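Local coordinates for ABC transporter, substrate-binding protein (PDB 5G5Y) that captures short- and long-chain fructooligosaccharides, preferring tetrasaccharides and larger, as the substrate-binding component of the FusABC-MsmK importer of Streptococcus pneumoniae, at residues T157-L160 / I161-L164; I435-I438 / E439-N443; I481-K484 / Y485-Y489. One frame throughout, in Å; residues are numbered along the deposited sequence.

Interaction 1 (T157-L160 / I161-L164); sequences TDDL and IKVL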
loop_
_atom_site.group_PDB
_atom_site.type_symbol
_atom_site.label_atom_id
_atom_site.label_comp_id
_atom_site.label_asym_id
_atom_site.label_seq_id
_atom_site.Cartn_x
_atom_site.Cartn_y
_atom_site.Cartn_z
ATOM N N THR A 157 12.412 -23.445 8.573
ATOM C CA THR A 157 12.969 -23.310 7.242
ATOM C C THR A 157 13.541 -24.644 6.712
ATOM O O THR A 157 13.422 -24.926 5.514
ATOM C CB THR A 157 14.022 -22.181 7.172
ATOM O OG1 THR A 157 15.029 -22.349 8.174
ATOM C CG2 THR A 157 13.295 -20.839 7.389
ATOM N N ASP A 158 14.137 -25.436 7.593
ATOM C CA ASP A 158 14.639 -26.776 7.194
ATOM C C ASP A 158 13.487 -27.722 6.814
ATOM O O ASP A 158 13.601 -28.432 5.825
ATOM C CB ASP A 158 15.531 -27.379 8.278
ATOM C CG ASP A 158 16.983 -26.898 8.190
ATOM O OD1 ASP A 158 17.326 -26.093 7.290
ATOM O OD2 ASP A 158 17.804 -27.341 9.020
ATOM N N ASP A 159 12.366 -27.686 7.553
ATOM C CA ASP A 159 11.135 -28.424 7.156
ATOM C C ASP A 159 10.638 -28.023 5.798
ATOM O O ASP A 159 10.196 -28.884 4.991
ATOM C CB ASP A 159 9.944 -28.178 8.100
ATOM C CG ASP A 159 10.124 -28.748 9.474
ATOM O OD1 ASP A 159 10.969 -29.648 9.661
ATOM O OD2 ASP A 159 9.389 -28.275 10.385
ATOM N N LEU A 160 10.687 -26.722 5.513
ATOM C CA LEU A 160 10.237 -26.229 4.222
ATOM C C LEU A 160 11.081 -26.827 3.108
ATOM O O LEU A 160 10.560 -27.210 2.087
ATOM C CB LEU A 160 10.287 -24.691 4.148
ATOM C CG LEU A 160 9.870 -24.048 2.826
ATOM C CD1 LEU A 160 8.424 -24.406 2.428
ATOM C CD2 LEU A 160 10.077 -22.555 2.860
ATOM N N ILE A 161 12.394 -26.881 3.284
ATOM C CA ILE A 161 13.229 -27.505 2.254
ATOM C C ILE A 161 12.738 -28.968 1.988
ATOM O O ILE A 161 12.547 -29.335 0.833
ATOM C CB ILE A 161 14.710 -27.491 2.634
ATOM C CG1 ILE A 161 15.262 -26.060 2.609
ATOM C CG2 ILE A 161 15.513 -28.342 1.654
ATOM C CD1 ILE A 161 16.627 -25.914 3.249
ATOM N N LYS A 162 12.485 -29.735 3.057
ATOM C CA LYS A 162 12.038 -31.154 2.954
ATOM C C LYS A 162 10.691 -31.266 2.249
ATOM O O LYS A 162 10.514 -32.069 1.350
ATOM C CB LYS A 162 11.963 -31.836 4.335
ATOM C CG LYS A 162 13.294 -31.945 5.090
ATOM C CD LYS A 162 13.156 -32.720 6.404
ATOM C CE LYS A 162 14.303 -32.445 7.390
ATOM N NZ LYS A 162 14.045 -31.268 8.292
ATOM N N VAL A 163 9.751 -30.396 2.594
ATOM C CA VAL A 163 8.479 -30.330 1.886
ATOM C C VAL A 163 8.603 -29.973 0.413
ATOM O O VAL A 163 7.911 -30.558 -0.446
ATOM C CB VAL A 163 7.517 -29.344 2.618
ATOM C CG1 VAL A 163 6.371 -28.889 1.745
ATOM C CG2 VAL A 163 7.014 -30.006 3.869
ATOM N N LEU A 164 9.437 -28.979 0.090
ATOM C CA LEU A 164 9.607 -28.619 -1.302
ATOM C C LEU A 164 10.240 -29.776 -2.125
ATOM O O LEU A 164 9.903 -29.968 -3.295
ATOM C CB LEU A 164 10.464 -27.348 -1.437
ATOM C CG LEU A 164 9.853 -26.085 -0.786
ATOM C CD1 LEU A 164 10.854 -24.958 -0.815
ATOM C CD2 LEU A 164 8.560 -25.651 -1.441
#
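The flat groups here are the carboxylates of Asp158 and Asp159, and each meets the next turn through its OD1. Asp159 OD1 makes a long salt bridge to Lys162 NZ at 3.7 Å. The ammonium group gets there because the lysine chain bends at its last torsion (chi4 89°) and turns back over the first turn. The other oxygen, Asp159 OD2, is hydrogen-bonded to the backbone N of Lys155. This bond and the one from Asp159 N to Thr156 OG1 tie the start of the helix to the residues before it. Asp158 OD1 lies 4.1 Å from Ile161 CD1, the two side chains running side by side.

On the buried side Leu160 meets Leu164 one turn on, CG to CD1 at 3.9 Å. The backbone bonds are regular. Leu164 N to Leu160 O is 2.9 Å, and Lys162 N to Asp158 O is longer at 3.3 Å.

These are the first two turns of helix 157-169. Its charged side is the more exposed one. Leu160 and Leu164 rest on Val266 of strand 264-269, and Leu164 also reaches Pro182 and Phe183 of strand 181-183. Ile161 packs on Phe233 and Leu237 of helix 225-239.

Interaction 2 (I435-I438 / E439-N443); sequences IAHI and EADMN. With ZN (zinc ion), chain H.
His437 and Asp441 reach out from successive turns of one helix and meet at a zinc ion. The imidazole and carboxylate planes stand almost perpendicular, 88° apart, with Asp441 CG in the plane of the ring at its edge. His437 NE2 and Asp441 OD2 each bind the zinc at 2.0 Å. They lie 3.2 Å from each other, drawn together by the shared metal and not by a hydrogen bond. The torsions converge the two groups. His437 has CG trans to its backbone N (chi1 178°), which carries the ring toward the later turn. Asp441 takes the other common setting, with CG trans to the carbonyl carbon (chi1 -77°), and leans back to the earlier one.

This is an i, i+4 histidine-aspartate metal site on the outer side of helix 429-455. Both ligands also touch a crystal neighbour.

Ile435, Ile438 and Met442 are buried, with the partly exposed Glu439 beside them. Ile438 CG2 packs against Met442 CE at 3.9 Å, the two side chains crossing at an angle. Ile435 CG2 lies 3.4 Å from Glu439 OE2, and that oxygen is hydrogen-bonded to Tyr478 OH of helix 475-492. Ile435 and Ile438 also pack on Tyr478. Asp441 N bonds to His437 O at 3.0 Å and has a weak second link to Ile438 O. Met442 also touches Tyr473 in the loop before helix 475-492.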
loop_
_atom_site.group_PDB
_atom_site.type_symbol
_atom_site.label_atom_id
_atom_site.label_comp_id
_atom_site.label_asym_id
_atom_site.label_seq_id
_atom_site.Cartn_x
_atom_site.Cartn_y
_atom_site.Cartn_z
ATOM N N ILE A 435 17.583 11.690 -1.529
ATOM C CA ILE A 435 17.053 10.339 -1.317
ATOM C C ILE A 435 16.708 9.677 -2.663
ATOM O O ILE A 435 17.050 8.517 -2.873
ATOM C CB ILE A 435 15.831 10.409 -0.344
ATOM C CG1 ILE A 435 16.281 10.814 1.066
ATOM C CG2 ILE A 435 14.994 9.122 -0.278
ATOM C CD1 ILE A 435 17.289 9.904 1.740
ATOM N N ALA A 436 16.100 10.436 -3.575
ATOM C CA ALA A 436 15.760 9.960 -4.923
ATOM C C ALA A 436 16.976 9.504 -5.711
ATOM O O ALA A 436 16.947 8.483 -6.416
ATOM C CB ALA A 436 14.998 11.037 -5.704
ATOM N N HIS A 437 18.030 10.295 -5.636
ATOM C CA HIS A 437 19.279 9.972 -6.277
ATOM C C HIS A 437 19.869 8.678 -5.714
ATOM O O HIS A 437 20.251 7.793 -6.484
ATOM C CB HIS A 437 20.261 11.144 -6.134
ATOM C CG HIS A 437 21.613 10.916 -6.731
ATOM N ND1 HIS A 437 22.555 11.920 -6.794
ATOM C CD2 HIS A 437 22.191 9.836 -7.306
ATOM C CE1 HIS A 437 23.648 11.468 -7.380
ATOM N NE2 HIS A 437 23.454 10.203 -7.697
ATOM N N ILE A 438 19.956 8.569 -4.397
ATOM C CA ILE A 438 20.534 7.391 -3.786
ATOM C C ILE A 438 19.753 6.120 -4.177
ATOM O O ILE A 438 20.364 5.074 -4.513
ATOM C CB ILE A 438 20.697 7.538 -2.253
ATOM C CG1 ILE A 438 21.747 8.617 -1.951
ATOM C CG2 ILE A 438 21.176 6.215 -1.615
ATOM C CD1 ILE A 438 21.732 9.085 -0.509
ATOM N N GLU A 439 18.431 6.219 -4.125
ATOM C CA GLU A 439 17.553 5.071 -4.474
ATOM C C GLU A 439 17.669 4.714 -5.960
ATOM O O GLU A 439 17.711 3.538 -6.316
ATOM C CB GLU A 439 16.090 5.377 -4.120
ATOM C CG GLU A 439 15.855 5.333 -2.618
ATOM C CD GLU A 439 14.492 5.864 -2.179
ATOM O OE1 GLU A 439 13.681 6.228 -3.025
ATOM O OE2 GLU A 439 14.228 5.910 -0.963
ATOM N N ALA A 440 17.739 5.716 -6.822
ATOM C CA ALA A 440 17.935 5.466 -8.254
ATOM C C ALA A 440 19.261 4.738 -8.505
ATOM O O ALA A 440 19.331 3.897 -9.374
ATOM C CB ALA A 440 17.846 6.743 -9.056
ATOM N N ASP A 441 20.298 5.038 -7.729
ATOM C CA ASP A 441 21.592 4.397 -7.885
ATOM C C ASP A 441 21.640 3.014 -7.305
ATOM O O ASP A 441 22.276 2.109 -7.883
ATOM C CB ASP A 441 22.700 5.215 -7.210
ATOM C CG ASP A 441 23.124 6.462 -8.017
ATOM O OD1 ASP A 441 22.596 6.762 -9.118
ATOM O OD2 ASP A 441 24.049 7.109 -7.497
ATOM N N MET A 442 21.068 2.839 -6.106
ATOM C CA MET A 442 21.305 1.593 -5.370
ATOM C C MET A 442 20.218 0.507 -5.497
ATOM O O MET A 442 20.570 -0.648 -5.386
ATOM C CB MET A 442 21.709 1.808 -3.914
ATOM C CG MET A 442 20.635 2.028 -2.909
ATOM S SD MET A 442 21.343 2.078 -1.234
ATOM C CE MET A 442 19.829 2.702 -0.482
ATOM N N ASN A 443 18.968 0.873 -5.794
ATOM C CA ASN A 443 17.852 -0.082 -5.689
ATOM C C ASN A 443 17.997 -1.252 -6.646
ATOM O O ASN A 443 17.912 -2.428 -6.229
ATOM C CB ASN A 443 16.488 0.603 -5.833
ATOM C CG ASN A 443 16.106 1.394 -4.583
ATOM O OD1 ASN A 443 16.831 1.372 -3.586
ATOM N ND2 ASN A 443 14.975 2.073 -4.626
HETATM ZN ZN ZN H . 24.780 8.825 -8.316
#

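Interaction 3 (I481-K484 / Y485-Y489); sequences IKQK and YYDQY
Helix 475-492 is the last helix of the chain, and residues 481-489 form two and a half turns of it with different partners on each side. On one side, Gln483 and Asp487 make an i, i+4 side-chain bridge. Gln483 NE2 donates to Asp487 OD1 at 2.9 Å, with an N-H...O angle of 152°. The acceptor lies in the amide plane of Gln483. The donor, however, comes from above the carboxylate plane, 35° out of it, and the two planes are 39° apart. A bend at chi2 folds the Gln483 amide forward to meet the carboxylate. The same amide also reaches the strand 218-220 region: OE1 accepts from Val218 N, and NE2 also bonds to Gly216 O.

On the other side, Ile481, Lys484 and Tyr485 pack together. Ile481 CG2 lies in the plane of the Tyr485 ring, at its edge, 3.8 Å from CE2. The backbone O of Ile481 is also at this edge, 3.2 Å from CD2. Lys484 runs alongside the tyrosine, its CE 3.7 Å from Tyr485 CE2. Its NZ forms a salt bridge to Asp431 OD2 of helix 429-455, and Tyr485 OH is hydrogen-bonded to the same oxygen and to Thr428 N. Gln488 lies beside Lys484, with NE2 3.8 Å from Lys484 CG.

The backbone follows the regular helical pattern, with Tyr485 N to Ile481 O at 3.1 Å.

The Gln483 amide and Tyr485 OH each have more than one partner. Three hydrogen bonds fix the rotation of the Gln483 amide and tie the helix to the segment leading into the second calcium site. Asp431 OD2 receives both Lys484 and Tyr485, and the positive lysine would probably stabilise its negative charge.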
loop_
_atom_site.group_PDB
_atom_site.type_symbol
_atom_site.label_atom_id
_atom_site.label_comp_id
_atom_site.label_asym_id
_atom_site.label_seq_id
_atom_site.Cartn_x
_atom_site.Cartn_y
_atom_site.Cartn_z
ATOM N N ILE A 481 19.752 10.714 6.918
ATOM C CA ILE A 481 18.554 11.463 6.542
ATOM C C ILE A 481 17.277 10.804 7.110
ATOM O O ILE A 481 16.432 11.484 7.718
ATOM C CB ILE A 481 18.422 11.653 5.030
ATOM C CG1 ILE A 481 19.535 12.601 4.542
ATOM C CG2 ILE A 481 17.033 12.190 4.697
ATOM C CD1 ILE A 481 19.831 12.463 3.074
ATOM N N LYS A 482 17.169 9.497 6.928
ATOM C CA LYS A 482 16.002 8.758 7.407
ATOM C C LYS A 482 15.876 8.864 8.925
ATOM O O LYS A 482 14.772 9.074 9.479
ATOM C CB LYS A 482 16.052 7.308 6.928
ATOM C CG LYS A 482 15.871 7.113 5.410
ATOM C CD LYS A 482 14.421 7.237 4.986
ATOM C CE LYS A 482 14.233 7.106 3.474
ATOM N NZ LYS A 482 12.780 7.084 3.130
ATOM N N GLN A 483 17.008 8.746 9.620
ATOM C CA GLN A 483 17.010 8.851 11.072
ATOM C C GLN A 483 16.632 10.251 11.512
ATOM O O GLN A 483 15.929 10.408 12.491
ATOM C CB GLN A 483 18.396 8.472 11.655
ATOM C CG GLN A 483 18.432 8.342 13.143
ATOM C CD GLN A 483 17.669 7.133 13.633
ATOM O OE1 GLN A 483 18.009 6.013 13.292
ATOM N NE2 GLN A 483 16.674 7.351 14.489
ATOM N N LYS A 484 17.116 11.278 10.807
ATOM C CA LYS A 484 16.754 12.633 11.135
ATOM C C LYS A 484 15.230 12.852 11.114
ATOM O O LYS A 484 14.647 13.388 12.057
ATOM C CB LYS A 484 17.469 13.608 10.188
ATOM C CG LYS A 484 17.159 15.092 10.389
ATOM C CD LYS A 484 17.917 15.948 9.369
ATOM C CE LYS A 484 17.265 15.899 7.999
ATOM N NZ LYS A 484 17.873 16.850 7.026
ATOM N N TYR A 485 14.591 12.458 10.036
ATOM C CA TYR A 485 13.146 12.606 9.952
ATOM C C TYR A 485 12.380 11.728 10.954
ATOM O O TYR A 485 11.340 12.153 11.460
ATOM C CB TYR A 485 12.662 12.386 8.527
ATOM C CG TYR A 485 13.000 13.553 7.644
ATOM C CD1 TYR A 485 12.213 14.702 7.661
ATOM C CD2 TYR A 485 14.130 13.534 6.823
ATOM C CE1 TYR A 485 12.529 15.792 6.884
ATOM C CE2 TYR A 485 14.444 14.617 6.026
ATOM C CZ TYR A 485 13.650 15.757 6.077
ATOM O OH TYR A 485 13.953 16.872 5.307
ATOM N N TYR A 486 12.903 10.540 11.246
ATOM C CA TYR A 486 12.295 9.664 12.254
ATOM C C TYR A 486 12.289 10.337 13.625
ATOM O O TYR A 486 11.243 10.389 14.314
ATOM C CB TYR A 486 12.989 8.301 12.314
ATOM C CG TYR A 486 12.299 7.403 13.302
ATOM C CD1 TYR A 486 11.127 6.770 12.957
ATOM C CD2 TYR A 486 12.766 7.238 14.607
ATOM C CE1 TYR A 486 10.444 5.968 13.851
ATOM C CE2 TYR A 486 12.073 6.411 15.526
ATOM C CZ TYR A 486 10.894 5.793 15.119
ATOM O OH TYR A 486 10.099 4.975 15.933
ATOM N N ASP A 487 13.451 10.887 13.999
ATOM C CA ASP A 487 13.572 11.573 15.277
ATOM C C ASP A 487 12.648 12.786 15.316
ATOM O O ASP A 487 11.977 12.987 16.316
ATOM C CB ASP A 487 15.028 11.980 15.587
ATOM C CG ASP A 487 15.978 10.768 15.711
ATOM O OD1 ASP A 487 15.527 9.604 15.893
ATOM O OD2 ASP A 487 17.197 10.978 15.643
ATOM N N GLN A 488 12.599 13.585 14.256
ATOM C CA GLN A 488 11.674 14.730 14.224
ATOM C C GLN A 488 10.185 14.312 14.371
ATOM O O GLN A 488 9.411 14.947 15.094
ATOM C CB GLN A 488 11.856 15.540 12.943
ATOM C CG GLN A 488 13.132 16.355 12.897
ATOM C CD GLN A 488 13.392 17.031 11.547
ATOM O OE1 GLN A 488 12.583 16.945 10.607
ATOM N NE2 GLN A 488 14.541 17.706 11.444
ATOM N N TYR A 489 9.786 13.270 13.646
ATOM C CA TYR A 489 8.438 12.695 13.770
ATOM C C TYR A 489 8.079 12.317 15.208
ATOM O O TYR A 489 6.976 12.646 15.682
ATOM C CB TYR A 489 8.298 11.478 12.857
ATOM C CG TYR A 489 6.976 10.795 12.928
ATOM C CD1 TYR A 489 5.870 11.286 12.255
ATOM C CD2 TYR A 489 6.832 9.646 13.674
ATOM C CE1 TYR A 489 4.644 10.621 12.322
ATOM C CE2 TYR A 489 5.632 8.972 13.735
ATOM C CZ TYR A 489 4.542 9.468 13.064
ATOM O OH TYR A 489 3.387 8.762 13.191
#

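In the fold
The three contacts follow one another along the chain. Interaction 1 lies on helix 157-169, beside strands 181-183 and 264-269 of one mixed sheet. Its centre is about 36 Å from that of interaction 2 and about 40 Å from that of interaction 3, and it touches neither. Interactions 2 and 3 lie on helices 429-455 and 475-492, with centres about 18 Å apart. They meet where Ile435 CD1 packs on Ile481 CG2 at 3.7 Å. Interaction 1 thus lies by the first calcium site, Leu164 about 9 Å from Glu180 between side chains. The paired helices lie by the second, well away from it: Met442 is about 4 Å from Phe220 and Gln483 about 8 Å from Asp219, likewise between side chains.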